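Local atomic coordinates of endonuclease V (Homo sapiens, PDB entry 6OZE), a protein that probably cleaves RNA near inosine in a metal-dependent reaction, as an inosine-specific endoribonuclease whose bacterial relatives act on DNA. Residues A89-V93 / V130-L134; G119-L123 / I201-H205; Q151-L155 / G179-L185. The protein carries 4 engineered substitutions. All coordinates share one frame; numbering follows the deposited sequence. Where two conformers were deposited one is given.

How the contacts relate
The three contacts lie in one RNase H-like domain, around its mixed central sheet. Contact 1 joins helices 89-106 and 130-138, which both touch strand 39-47. Contact 2, its centre about 11 Å away, ties the loop after strand 115-118 to strand 199-205. The two meet directly: A131 N probably donates to N120 O, and OG of the engineered S132 probably donates to G204 O. Contact 3 lies about 13 Å, centre to centre, from contact 2, at the surface; strands 184-189 and 199-205 are sheet neighbours. Along the chain, contacts 1 and 2 interleave, while contact 3 is nested within the loop that contact 2 closes. Contact 2 thus touches buried helices and, by packing, surface turns; contacts 1 and 3 do not meet.

Contact 1: residues A89-V93 / V130-L134. Engineered in segment 130-134: S132 (natural residue Cys).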
ATOM      1  N   ALA A  89      -6.009  -8.188   5.295  1.00 29.09           N
ATOM      2  CA  ALA A  89      -5.715  -8.563   3.916  1.00 32.77           C
ATOM      3  C   ALA A  89      -6.640  -9.667   3.419  1.00 26.93           C
ATOM      4  O   ALA A  89      -6.947  -9.723   2.223  1.00 30.83           O
ATOM      5  CB  ALA A  89      -4.248  -8.970   3.763  1.00 32.89           C
ATOM      6  N   PHE A  90      -7.116 -10.544   4.314  1.00 27.63           N
ATOM      7  CA  PHE A  90      -8.024 -11.597   3.887  1.00 27.95           C
ATOM      8  C   PHE A  90      -9.362 -11.046   3.422  1.00 35.58           C
ATOM      9  O   PHE A  90     -10.068 -11.720   2.666  1.00 43.17           O
ATOM     10  CB  PHE A  90      -8.198 -12.640   4.991  1.00 28.65           C
ATOM     11  CG  PHE A  90      -6.983 -13.492   5.191  1.00 32.08           C
ATOM     12  CD1 PHE A  90      -6.794 -14.641   4.439  1.00 30.13           C
ATOM     13  CD2 PHE A  90      -6.013 -13.131   6.107  1.00 31.73           C
ATOM     14  CE1 PHE A  90      -5.662 -15.417   4.614  1.00 30.52           C
ATOM     15  CE2 PHE A  90      -4.870 -13.902   6.280  1.00 33.73           C
ATOM     16  CZ  PHE A  90      -4.697 -15.047   5.538  1.00 31.19           C
ATOM     17  N   ARG A  91      -9.726  -9.842   3.850  1.00 28.64           N
ATOM     18  CA  ARG A  91     -10.956  -9.221   3.374  1.00 37.05           C
ATOM     19  C   ARG A  91     -10.774  -8.518   2.038  1.00 35.90           C
ATOM     20  O   ARG A  91     -11.692  -8.533   1.211  1.00 38.34           O
ATOM     21  CB  ARG A  91     -11.464  -8.206   4.401  1.00 39.04           C
ATOM     22  CG  ARG A  91     -11.332  -8.677   5.838  1.00 44.59           C
ATOM     23  CD  ARG A  91     -12.597  -8.427   6.611  1.00 54.22           C
ATOM     24  NE  ARG A  91     -12.984  -7.025   6.638  1.00 55.04           N
ATOM     25  CZ  ARG A  91     -14.243  -6.609   6.727  1.00 52.04           C
ATOM     26  NH1 ARG A  91     -15.236  -7.484   6.773  1.00 49.19           N
ATOM     27  NH2 ARG A  91     -14.510  -5.317   6.759  1.00 52.29           N
ATOM     28  N   GLU A  92      -9.607  -7.917   1.806  1.00 29.29           N
ATOM     29  CA  GLU A  92      -9.382  -6.983   0.703  1.00 28.75           C
ATOM     30  C   GLU A  92      -8.644  -7.586  -0.482  1.00 30.25           C
ATOM     31  O   GLU A  92      -8.980  -7.284  -1.636  1.00 27.29           O
ATOM     32  CB  GLU A  92      -8.576  -5.778   1.196  1.00 34.94           C
ATOM     33  CG  GLU A  92      -9.299  -4.895   2.189  1.00 38.25           C
ATOM     34  CD  GLU A  92      -8.503  -3.645   2.518  1.00 36.00           C
ATOM     35  OE1 GLU A  92      -7.444  -3.438   1.891  1.00 42.52           O
ATOM     36  OE2 GLU A  92      -8.939  -2.870   3.393  1.00 48.91           O
ATOM     37  N   VAL A  93      -7.623  -8.411  -0.229  1.00 25.57           N
ATOM     38  CA  VAL A  93      -6.797  -8.925  -1.329  1.00 23.87           C
ATOM     39  C   VAL A  93      -7.587  -9.644  -2.412  1.00 23.05           C
ATOM     40  O   VAL A  93      -7.270  -9.452  -3.602  1.00 25.39           O
ATOM     41  CB  VAL A  93      -5.605  -9.724  -0.782  1.00 25.38           C
ATOM     42  CG1 VAL A  93      -4.927 -10.490  -1.903  1.00 30.83           C
ATOM     43  CG2 VAL A  93      -4.596  -8.800  -0.119  1.00 28.04           C
ATOM     44  N   VAL A 130      -1.325  -6.086   4.006  1.00 22.97           N
ATOM     45  CA  VAL A 130      -2.007  -6.121   2.712  1.00 23.67           C
ATOM     46  C   VAL A 130      -1.036  -5.934   1.553  1.00 22.49           C
ATOM     47  O   VAL A 130      -1.156  -6.587   0.510  1.00 24.34           O
ATOM     48  CB  VAL A 130      -3.166  -5.104   2.682  1.00 29.07           C
ATOM     49  CG1 VAL A 130      -2.648  -3.695   2.986  1.00 33.93           C
ATOM     50  CG2 VAL A 130      -3.901  -5.143   1.343  1.00 29.86           C
ATOM     51  N   ALA A 131      -0.072  -5.021   1.695  1.00 23.01           N
ATOM     52  CA  ALA A 131       0.829  -4.762   0.577  1.00 19.88           C
ATOM     53  C   ALA A 131       1.711  -5.974   0.280  1.00 20.79           C
ATOM     54  O   ALA A 131       2.017  -6.253  -0.886  1.00 24.27           O
ATOM     55  CB  ALA A 131       1.682  -3.517   0.865  1.00 20.33           C
ATOM     56  N   SER A 132       2.143  -6.693   1.315  1.00 22.90           N
ATOM     57  CA  SER A 132       2.951  -7.889   1.106  0.90 21.07           C
ATOM     58  C   SER A 132       2.101  -9.031   0.578  1.00 22.94           C
ATOM     59  O   SER A 132       2.540  -9.802  -0.286  1.00 23.60           O
ATOM     60  CB  SER A 132       3.575  -8.325   2.424  0.90 25.20           C
ATOM     61  OG  SER A 132       4.569  -7.390   2.803  0.90 28.83           O
ATOM     62  N   HIS A 133       0.891  -9.161   1.118  1.00 22.79           N
ATOM     63  CA  HIS A 133      -0.011 -10.235   0.732  1.00 21.18           C
ATOM     64  C   HIS A 133      -0.421 -10.071  -0.727  1.00 22.91           C
ATOM     65  O   HIS A 133      -0.387 -11.036  -1.505  1.00 23.26           O
ATOM     66  CB  HIS A 133      -1.218 -10.164   1.670  1.00 22.75           C
ATOM     67  CG  HIS A 133      -2.008 -11.436   1.793  1.00 21.53           C
ATOM     68  ND1 HIS A 133      -2.498 -11.864   3.005  1.00 24.59           N
ATOM     69  CD2 HIS A 133      -2.399 -12.353   0.879  1.00 25.02           C
ATOM     70  CE1 HIS A 133      -3.173 -12.991   2.834  1.00 25.81           C
ATOM     71  NE2 HIS A 133      -3.111 -13.316   1.554  1.00 25.29           N
ATOM     72  N   LEU A 134      -0.781  -8.845  -1.124  1.00 18.27           N
ATOM     73  CA  LEU A 134      -1.098  -8.587  -2.523  1.00 19.88           C
ATOM     74  C   LEU A 134       0.139  -8.744  -3.401  1.00 20.74           C
ATOM     75  O   LEU A 134       0.055  -9.287  -4.510  1.00 22.50           O
ATOM     76  CB  LEU A 134      -1.699  -7.184  -2.665  1.00 19.89           C
ATOM     77  CG  LEU A 134      -2.122  -6.769  -4.072  1.00 19.90           C
ATOM     78  CD1 LEU A 134      -3.297  -7.631  -4.578  1.00 20.96           C
ATOM     79  CD2 LEU A 134      -2.502  -5.300  -4.067  1.00 21.41           C
TER
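H133 meets A89, F90 and V93 across a helix-helix interface of an RNase H-like domain. Helices 89-106 and 130-138, whose side chains both rest on strand 39-47, cross here at -54° with their local axes 9.7 Å apart. The histidine can be followed outward from its backbone. Its CB touches A89 CB at 3.9 Å and also nears V93 CG2. Because CG stands opposite the backbone N (chi1 -158°), the imidazole is carried across to the first turn of the other helix. There ND1 comes within 3.5 Å of A89 CB, the small methyl letting the ring approach closely, while CD2 lies 4.2 Å from V93 CG1. At the far end CE1 points into the face of F90, 3.7 Å from CZ and offset toward the ring's rim. The result is a T-shaped pair, planes at 90°, with the histidine supplying the edge. F90 also stacks with W9 of helix 3-17, and the H133 ring meets F128. Deeper down, the contact is aliphatic: V93 CG2 packs against V130 CG2 at 4.0 Å, and the same methyl also reaches L134 CB at 4.2 Å.

Contact 2: residues G119-L123 / I201-H205; sequences GNGVL and ISVGH
S202 and G121 join the loop that follows strand 115-118 to strand 199-205, close to a classic beta bulge in the central sheet of this RNase H-like domain. The bulge is formed by G204 and H205, which face a single residue of strand 142-146. On its tight side loop amides meet one serine hydroxyl and one backbone carbonyl. S202 OG, placed between its own N and carbonyl carbon (chi1 61°), accepts the amide of G121 at 2.9 Å from G121 N. One residue on, V122 N donates to V203 O over 2.9 Å, the carbonyl pointing almost straight at it (C=O...N 160°). The same oxygen takes a CA-H...O contact from G121 CA at 3.3 Å, an approach that depends on G121 having no side chain. V122 CG1 then lies alongside, 3.4 Å from V203 O, so this one carbonyl meets an amide, a CA-H and a valine methyl of the loop. Next to it, L123 CB packs on S202 CB at 3.7 Å, and the rest of L123 turns toward L150, V152 and L155.

The contact loosens toward N120, a partly exposed residue whose side chain has no direct bond to the strand. A water bridges the gap instead. It appears to donate to N120 OD1 at 2.8 Å, and so links the amide to the serine that already holds G121. Its second neighbour is S202 OG, 2.7 Å away.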
ATOM      1  N   GLY A 119      -2.064   0.789   2.646  1.00 31.76           N
ATOM      2  CA  GLY A 119      -1.955  -0.285   3.613  1.00 31.88           C
ATOM      3  C   GLY A 119      -0.496  -0.533   3.920  1.00 33.52           C
ATOM      4  O   GLY A 119       0.394   0.098   3.359  1.00 38.33           O
ATOM      5  N   ASN A 120      -0.261  -1.461   4.840  1.00 30.38           N
ATOM      6  CA  ASN A 120       1.106  -1.739   5.251  1.00 31.02           C
ATOM      7  C   ASN A 120       1.616  -3.018   4.596  1.00 30.63           C
ATOM      8  O   ASN A 120       0.848  -3.894   4.185  1.00 25.63           O
ATOM      9  CB  ASN A 120       1.215  -1.886   6.768  1.00 32.50           C
ATOM     10  CG  ASN A 120       0.929  -0.600   7.510  1.00 39.75           C
ATOM     11  OD1 ASN A 120       1.835   0.205   7.781  1.00 33.92           O
ATOM     12  ND2 ASN A 120      -0.333  -0.416   7.887  1.00 31.56           N
ATOM     13  N   GLY A 121       2.937  -3.103   4.503  1.00 27.72           N
ATOM     14  CA  GLY A 121       3.626  -4.305   4.095  1.00 27.95           C
ATOM     15  C   GLY A 121       4.170  -5.057   5.286  1.00 30.36           C
ATOM     16  O   GLY A 121       3.412  -5.616   6.091  1.00 33.15           O
ATOM     17  N   VAL A 122       5.494  -5.078   5.423  1.00 30.93           N
ATOM     18  CA  VAL A 122       6.090  -5.819   6.526  1.00 33.02           C
ATOM     19  C   VAL A 122       5.909  -5.109   7.861  1.00 32.32           C
ATOM     20  O   VAL A 122       6.070  -5.739   8.914  1.00 36.38           O
ATOM     21  CB  VAL A 122       7.537  -6.212   6.193  1.00 44.79           C
ATOM     22  CG1 VAL A 122       7.565  -7.035   4.908  1.00 52.12           C
ATOM     23  CG2 VAL A 122       8.380  -4.987   6.043  1.00 33.39           C
ATOM     24  N   LEU A 123       5.556  -3.823   7.857  1.00 30.66           N
ATOM     25  CA  LEU A 123       5.236  -3.125   9.106  1.00 30.75           C
ATOM     26  C   LEU A 123       3.811  -3.533   9.456  1.00 35.51           C
ATOM     27  O   LEU A 123       2.841  -2.894   9.047  1.00 34.07           O
ATOM     28  CB  LEU A 123       5.356  -1.617   8.917  1.00 34.59           C
ATOM     29  CG  LEU A 123       5.472  -0.672  10.124  1.00 49.77           C
ATOM     30  CD1 LEU A 123       5.677   0.767   9.654  1.00 49.33           C
ATOM     31  CD2 LEU A 123       4.275  -0.746  11.058  1.00 52.95           C
ATOM     32  N   ILE A 201       5.975   4.148   5.352  1.00 22.83           N
ATOM     33  CA  ILE A 201       6.283   3.360   4.165  1.00 21.30           C
ATOM     34  C   ILE A 201       6.917   2.049   4.599  1.00 22.37           C
ATOM     35  O   ILE A 201       7.807   2.037   5.453  1.00 24.21           O
ATOM     36  CB  ILE A 201       7.260   4.126   3.253  1.00 25.51           C
ATOM     37  CG1 ILE A 201       6.747   5.549   2.968  1.00 25.47           C
ATOM     38  CG2 ILE A 201       7.533   3.317   1.969  1.00 23.38           C
ATOM     39  CD1 ILE A 201       5.353   5.602   2.410  1.00 27.84           C
ATOM     40  N   SER A 202       6.478   0.939   3.991  1.00 21.09           N
ATOM     41  CA  SER A 202       7.146  -0.324   4.258  1.00 24.60           C
ATOM     42  C   SER A 202       7.145  -1.172   2.997  1.00 23.56           C
ATOM     43  O   SER A 202       6.360  -0.942   2.070  1.00 24.52           O
ATOM     44  CB  SER A 202       6.524  -1.050   5.449  1.00 26.04           C
ATOM     45  OG  SER A 202       5.155  -1.350   5.181  1.00 28.53           O
ATOM     46  N   VAL A 203       8.085  -2.117   2.951  1.00 25.10           N
ATOM     47  CA  VAL A 203       8.189  -3.008   1.800  1.00 24.30           C
ATOM     48  C   VAL A 203       6.984  -3.928   1.770  1.00 24.67           C
ATOM     49  O   VAL A 203       6.632  -4.544   2.781  1.00 26.65           O
ATOM     50  CB  VAL A 203       9.473  -3.842   1.883  1.00 28.48           C
ATOM     51  CG1 VAL A 203       9.468  -4.932   0.820  1.00 33.44           C
ATOM     52  CG2 VAL A 203      10.705  -2.944   1.746  1.00 31.29           C
ATOM     53  N   GLY A 204       6.365  -4.043   0.599  1.00 24.24           N
ATOM     54  CA  GLY A 204       5.419  -5.111   0.371  1.00 23.79           C
ATOM     55  C   GLY A 204       6.124  -6.330  -0.187  1.00 23.23           C
ATOM     56  O   GLY A 204       6.187  -7.378   0.460  1.00 26.12           O
ATOM     57  N   HIS A 205       6.684  -6.192  -1.387  1.00 23.70           N
ATOM     58  CA  HIS A 205       7.279  -7.332  -2.077  1.00 22.02           C
ATOM     59  C   HIS A 205       8.145  -6.796  -3.202  1.00 24.66           C
ATOM     60  O   HIS A 205       7.784  -5.811  -3.852  1.00 24.00           O
ATOM     61  CB  HIS A 205       6.178  -8.228  -2.664  1.00 23.54           C
ATOM     62  CG  HIS A 205       6.677  -9.444  -3.382  1.00 24.63           C
ATOM     63  ND1 HIS A 205       7.515 -10.374  -2.801  1.00 26.83           N
ATOM     64  CD2 HIS A 205       6.387  -9.925  -4.617  1.00 26.00           C
ATOM     65  CE1 HIS A 205       7.745 -11.355  -3.658  1.00 31.19           C
ATOM     66  NE2 HIS A 205       7.064 -11.113  -4.765  1.00 26.87           N
TER
HETATM   67  O   HOH W   1       3.471   0.787   5.573  1.00 32.92           O

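Contact 3: residues Q151-L155 / G179-L185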
ATOM      1  N   GLN A 151       1.241   0.303  15.555  1.00 56.68           N
ATOM      2  CA  GLN A 151       2.122   0.163  16.717  1.00 58.53           C
ATOM      3  C   GLN A 151       2.392  -1.315  16.998  1.00 52.94           C
ATOM      4  O   GLN A 151       1.824  -1.930  17.901  1.00 60.83           O
ATOM      5  CB  GLN A 151       1.545   0.901  17.920  1.00 69.57           C
ATOM      6  CG  GLN A 151       1.541   2.417  17.748  1.00 64.30           C
ATOM      7  CD  GLN A 151       1.045   3.155  18.979  1.00 68.76           C
ATOM      8  OE1 GLN A 151       1.375   4.323  19.193  1.00 53.72           O
ATOM      9  NE2 GLN A 151       0.241   2.477  19.792  1.00 76.99           N
ATOM     10  N   VAL A 152       3.312  -1.885  16.213  1.00 49.47           N
ATOM     11  CA  VAL A 152       3.679  -3.292  16.298  1.00 50.15           C
ATOM     12  C   VAL A 152       5.186  -3.422  16.491  1.00 54.96           C
ATOM     13  O   VAL A 152       5.961  -2.520  16.162  1.00 53.80           O
ATOM     14  CB  VAL A 152       3.225  -4.093  15.061  1.00 60.86           C
ATOM     15  CG1 VAL A 152       1.704  -4.091  14.948  1.00 62.11           C
ATOM     16  CG2 VAL A 152       3.864  -3.528  13.807  1.00 51.60           C
ATOM     17  N   ASP A 153       5.595  -4.579  17.025  1.00 60.75           N
ATOM     18  CA  ASP A 153       7.006  -4.875  17.301  1.00 62.84           C
ATOM     19  C   ASP A 153       7.669  -3.755  18.102  1.00 54.91           C
ATOM     20  O   ASP A 153       8.780  -3.314  17.802  1.00 56.44           O
ATOM     21  CB  ASP A 153       7.791  -5.206  16.025  1.00 62.05           C
ATOM     22  CG  ASP A 153       9.181  -5.780  16.314  1.00 72.23           C
ATOM     23  OD1 ASP A 153       9.444  -6.170  17.473  1.00 77.05           O
ATOM     24  OD2 ASP A 153      10.014  -5.833  15.385  1.00 68.30           O
ATOM     25  N   GLY A 154       6.966  -3.273  19.121  1.00 61.73           N
ATOM     26  CA  GLY A 154       7.503  -2.238  19.977  1.00 61.29           C
ATOM     27  C   GLY A 154       7.502  -0.840  19.399  1.00 56.33           C
ATOM     28  O   GLY A 154       8.008   0.078  20.055  1.00 57.63           O
ATOM     29  N   LEU A 155       6.971  -0.642  18.193  1.00 48.18           N
ATOM     30  CA  LEU A 155       6.826   0.705  17.661  1.00 40.03           C
ATOM     31  C   LEU A 155       5.695   1.430  18.373  1.00 46.78           C
ATOM     32  O   LEU A 155       4.652   0.849  18.669  1.00 44.53           O
ATOM     33  CB  LEU A 155       6.517   0.654  16.167  1.00 41.12           C
ATOM     34  CG  LEU A 155       7.673   0.445  15.198  1.00 48.15           C
ATOM     35  CD1 LEU A 155       7.132   0.286  13.792  1.00 54.49           C
ATOM     36  CD2 LEU A 155       8.635   1.617  15.268  1.00 47.03           C
ATOM     37  N   GLY A 179      12.022  -1.801  14.810  1.00 37.34           N
ATOM     38  CA  GLY A 179      11.343  -2.692  15.730  1.00 40.39           C
ATOM     39  C   GLY A 179      12.137  -2.838  17.011  1.00 64.66           C
ATOM     40  O   GLY A 179      13.355  -2.648  17.030  1.00 64.81           O
ATOM     41  N   ASP A 180      11.434  -3.167  18.100  1.00 61.17           N
ATOM     42  CA  ASP A 180      12.090  -3.247  19.404  1.00 78.66           C
ATOM     43  C   ASP A 180      13.381  -4.055  19.346  1.00 93.86           C
ATOM     44  O   ASP A 180      14.321  -3.776  20.096  1.00104.16           O
ATOM     45  CB  ASP A 180      11.136  -3.823  20.455  1.00 75.97           C
ATOM     46  CG  ASP A 180      10.532  -2.752  21.350  1.00 77.84           C
ATOM     47  OD1 ASP A 180      10.837  -1.556  21.149  1.00 76.94           O
ATOM     48  OD2 ASP A 180       9.748  -3.106  22.256  1.00 84.37           O
ATOM     49  N   SER A 181      13.470  -5.010  18.422  1.00 93.28           N
ATOM     50  CA  SER A 181      14.595  -5.935  18.358  1.00 95.84           C
ATOM     51  C   SER A 181      15.761  -5.432  17.514  1.00 97.65           C
ATOM     52  O   SER A 181      16.914  -5.757  17.817  1.00106.72           O
ATOM     53  CB  SER A 181      14.122  -7.273  17.791  1.00 92.91           C
ATOM     54  OG  SER A 181      13.495  -7.080  16.535  1.00 85.61           O
ATOM     55  N   GLY A 182      15.506  -4.671  16.453  1.00 90.60           N
ATOM     56  CA  GLY A 182      16.596  -4.227  15.604  1.00 85.73           C
ATOM     57  C   GLY A 182      16.312  -4.381  14.123  1.00 82.68           C
ATOM     58  O   GLY A 182      17.144  -4.029  13.281  1.00 85.29           O
ATOM     59  N   THR A 183      15.137  -4.907  13.794  1.00 67.94           N
ATOM     60  CA  THR A 183      14.679  -4.955  12.413  1.00 61.34           C
ATOM     61  C   THR A 183      14.046  -3.614  12.082  1.00 43.99           C
ATOM     62  O   THR A 183      13.107  -3.191  12.761  1.00 50.12           O
ATOM     63  CB  THR A 183      13.627  -6.051  12.263  1.00 69.32           C
ATOM     64  OG1 THR A 183      13.785  -7.023  13.304  1.00 74.15           O
ATOM     65  CG2 THR A 183      13.762  -6.737  10.910  1.00 72.56           C
ATOM     66  N   VAL A 184      14.557  -2.928  11.065  1.00 53.30           N
ATOM     67  CA  VAL A 184      13.873  -1.732  10.586  1.00 46.61           C
ATOM     68  C   VAL A 184      12.663  -2.181   9.778  1.00 45.29           C
ATOM     69  O   VAL A 184      12.793  -2.922   8.800  1.00 46.85           O
ATOM     70  CB  VAL A 184      14.796  -0.816   9.769  1.00 48.99           C
ATOM     71  CG1 VAL A 184      13.990   0.357   9.225  1.00 48.15           C
ATOM     72  CG2 VAL A 184      15.931  -0.294  10.630  1.00 52.38           C
ATOM     73  N   LEU A 185      11.483  -1.749  10.209  1.00 35.37           N
ATOM     74  CA  LEU A 185      10.220  -2.212   9.651  1.00 31.77           C
ATOM     75  C   LEU A 185       9.679  -1.280   8.580  1.00 29.01           C
ATOM     76  O   LEU A 185       8.825  -1.696   7.782  1.00 29.24           O
ATOM     77  CB  LEU A 185       9.195  -2.299  10.781  1.00 34.48           C
ATOM     78  CG  LEU A 185       9.613  -3.199  11.941  1.00 44.07           C
ATOM     79  CD1 LEU A 185       8.642  -3.067  13.103  1.00 54.10           C
ATOM     80  CD2 LEU A 185       9.699  -4.635  11.474  1.00 49.82           C
TER
HETATM   81  O   HOH W   2       8.761  -0.473  22.583  1.00 49.13           O
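The first torsions of D153 and L185 bring these two side chains together: CG of D153 swings to the far side from its backbone N (chi1 -169°), while CG of L185 lies beside its own N (chi1 -57°). L185 CD1 thereby fits under the aspartate, 3.7 Å from D153 CB. The same methyl meets L155 CD1 at 3.7 Å, the two leucines sliding past each other in opposite directions. Above this apolar patch two tight turns face one another, a type I' turn from V152 to L155 and a type I turn from G179 to G182. They are joined by a short, nearly straight hydrogen bond from D180 N to D153 O, 2.7 Å long with 167° at the hydrogen. D153 OD2 lies 3.4 Å from G179 CA, and D180 OD2 comes within 3.3 Å of G154 CA, so each carboxylate rests against a glycine of the opposing turn. At the outer rim a water appears to donate to both G154 O and D180 OD1, each 2.7 Å from it, bridging two acceptors that do not bond each other. Both turns are largely exposed. Beneath them, L185, the second residue of strand 184-189, pairs through its backbone with L177 of the edge strand 174-178, whereas 151-155 runs on toward helix 159-167, with L155 resting on L177 and on L123 of the neighbouring loop.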